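Local atomic coordinates of adenylate kinase (PDB entry 2XB4), a protein that probably catalyses the reversible transfer of the terminal phosphate of ATP to AMP, yielding two ADP, and binds a zinc ion. Residues Pro86-Thr89 with Val90-Gln93. Numbering follows the deposited sequence.
Sequences PRNT and VQAQ
Gln91 OE1 takes two backbone N-H groups from the loop that precedes its own helix. The stronger bond comes from Arg87 N at 2.7 Å, nearly straight at 167° and almost along the C=O axis; Asn88 N adds a weak one at 3.5 Å. The chain of Gln91 reaches back for them because CG stands beside its own backbone N (chi1 -68°) and the rest runs extended; the two N-H groups on OE1 help hold the amide's rotation. In the other direction Asn88 OD1 accepts from Gln91 N, 2.9 Å away, head-on to the C=O. With CG of Asn88 set between its backbone N and carbonyl carbon (chi1 61°), OD1 is brought to the N-H of Gln91. With the weak return bond from Asn88 N to Gln91 OE1 this makes a capping box, with Asn88 as N-cap of helix 89-101, at the end of the loop that links strand 80-83 of the central parallel sheet to the helix. The two side chains cross at about a right angle, and Asn88 OD1 comes within 3.2 Å of Gln91 CG. Asn88 ND2 hydrogen-bonds to Arg55 O of the second subunit. Pro86, entered through a cis peptide, lays CB against Gln91 CB at 3.6 Å and CG near Ala92 CB. The first turn closes through Ala92 N to Asn88 O and Gln93 N to Thr89 O. Pro86, Arg87 and Gln91 belong to the predicted AMP site, and the Arg87 side chain leads away from the helix, to about 5 Å from that of Arg173, also predicted to bind AMP.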
ATOM      1  N   PRO A  86      27.126   0.207 -15.840  1.00 15.72           N
ATOM      2  CA  PRO A  86      27.629  -0.844 -14.948  1.00 13.52           C
ATOM      3  C   PRO A  86      27.388  -0.506 -13.477  1.00 13.54           C
ATOM      4  O   PRO A  86      27.247   0.678 -13.119  1.00 13.65           O
ATOM      5  CB  PRO A  86      29.143  -0.877 -15.277  1.00 11.46           C
ATOM      6  CG  PRO A  86      29.420   0.579 -15.676  1.00 13.11           C
ATOM      7  CD  PRO A  86      28.205   1.093 -16.339  1.00 13.34           C
ATOM      8  N   ARG A  87      27.441  -1.510 -12.629  1.00 11.35           N
ATOM      9  CA  ARG A  87      27.297  -1.241 -11.189  1.00 11.36           C
ATOM     10  C   ARG A  87      28.600  -1.415 -10.394  1.00 12.12           C
ATOM     11  O   ARG A  87      28.689  -1.029  -9.195  1.00 12.89           O
ATOM     12  CB  ARG A  87      26.260  -2.198 -10.579  1.00 12.28           C
ATOM     13  CG  ARG A  87      24.791  -1.875 -11.045  1.00 17.01           C
ATOM     14  CD  ARG A  87      23.918  -2.884 -10.257  1.00 21.36           C
ATOM     15  NE  ARG A  87      23.297  -2.266  -9.061  1.00 27.12           N
ATOM     16  CZ  ARG A  87      22.810  -2.987  -8.018  1.00 30.88           C
ATOM     17  NH1 ARG A  87      22.952  -4.351  -8.035  1.00 23.18           N
ATOM     18  NH2 ARG A  87      22.181  -2.390  -6.976  1.00 19.91           N
ATOM     19  N   ASN A  88      29.579  -2.063 -11.010  1.00 12.02           N
ATOM     20  CA  ASN A  88      30.832  -2.285 -10.273  1.00 12.71           C
ATOM     21  C   ASN A  88      32.002  -2.122 -11.265  1.00 14.63           C
ATOM     22  O   ASN A  88      31.782  -1.966 -12.491  1.00 13.47           O
ATOM     23  CB  ASN A  88      30.804  -3.677  -9.548  1.00 12.59           C
ATOM     24  CG  ASN A  88      30.649  -4.895 -10.530  1.00 13.76           C
ATOM     25  OD1 ASN A  88      31.236  -4.931 -11.591  1.00 13.43           O
ATOM     26  ND2 ASN A  88      29.851  -5.903 -10.135  1.00 11.15           N
ATOM     27  N   THR A  89      33.223  -2.195 -10.743  1.00 13.23           N
ATOM     28  CA  THR A  89      34.415  -1.894 -11.555  1.00 15.61           C
ATOM     29  C   THR A  89      34.731  -2.945 -12.606  1.00 15.57           C
ATOM     30  O   THR A  89      35.193  -2.596 -13.736  1.00 16.80           O
ATOM     31  CB  THR A  89      35.660  -1.594 -10.690  1.00 18.51           C
ATOM     32  OG1 THR A  89      35.731  -2.589  -9.666  1.00 17.81           O
ATOM     33  CG2 THR A  89      35.487  -0.256  -9.994  1.00 17.54           C
ATOM     34  N   VAL A  90      34.530  -4.220 -12.253  1.00 16.08           N
ATOM     35  CA  VAL A  90      34.766  -5.318 -13.215  1.00 16.83           C
ATOM     36  C   VAL A  90      33.824  -5.148 -14.416  1.00 15.15           C
ATOM     37  O   VAL A  90      34.266  -5.203 -15.584  1.00 14.85           O
ATOM     38  CB  VAL A  90      34.683  -6.738 -12.555  1.00 19.38           C
ATOM     39  CG1 VAL A  90      34.636  -7.890 -13.613  1.00 17.92           C
ATOM     40  CG2 VAL A  90      35.859  -6.970 -11.505  1.00 22.16           C
ATOM     41  N   GLN A  91      32.534  -4.900 -14.164  1.00 12.41           N
ATOM     42  CA  GLN A  91      31.622  -4.603 -15.260  1.00 11.13           C
ATOM     43  C   GLN A  91      32.039  -3.346 -16.000  1.00 13.01           C
ATOM     44  O   GLN A  91      31.886  -3.297 -17.285  1.00 13.57           O
ATOM     45  CB  GLN A  91      30.188  -4.331 -14.779  1.00 11.29           C
ATOM     46  CG  GLN A  91      29.543  -5.589 -14.205  1.00 13.03           C
ATOM     47  CD  GLN A  91      28.159  -5.284 -13.498  1.00 20.05           C
ATOM     48  OE1 GLN A  91      27.843  -4.164 -13.144  1.00 21.62           O
ATOM     49  NE2 GLN A  91      27.344  -6.328 -13.331  1.00 19.12           N
ATOM     50  N   ALA A  92      32.479  -2.299 -15.288  1.00 12.40           N
ATOM     51  CA  ALA A  92      32.762  -1.049 -16.000  1.00 13.17           C
ATOM     52  C   ALA A  92      33.911  -1.246 -16.993  1.00 13.27           C
ATOM     53  O   ALA A  92      33.944  -0.608 -18.118  1.00 13.84           O
ATOM     54  CB  ALA A  92      33.183   0.070 -15.005  1.00 13.81           C
ATOM     55  N   GLN A  93      34.961  -1.971 -16.542  1.00 12.43           N
ATOM     56  CA  GLN A  93      36.134  -2.137 -17.417  1.00 16.09           C
ATOM     57  C   GLN A  93      35.727  -3.118 -18.603  1.00 16.00           C
ATOM     58  O   GLN A  93      36.099  -2.918 -19.763  1.00 16.71           O
ATOM     59  CB  GLN A  93      37.314  -2.729 -16.642  1.00 16.96           C
ATOM     60  CG  GLN A  93      38.439  -3.048 -17.590  1.00 22.92           C
ATOM     61  CD  GLN A  93      39.673  -3.517 -16.844  1.00 33.78           C
ATOM     62  OE1 GLN A  93      39.701  -3.517 -15.603  1.00 38.18           O
ATOM     63  NE2 GLN A  93      40.694  -3.947 -17.588  1.00 37.24           N
TER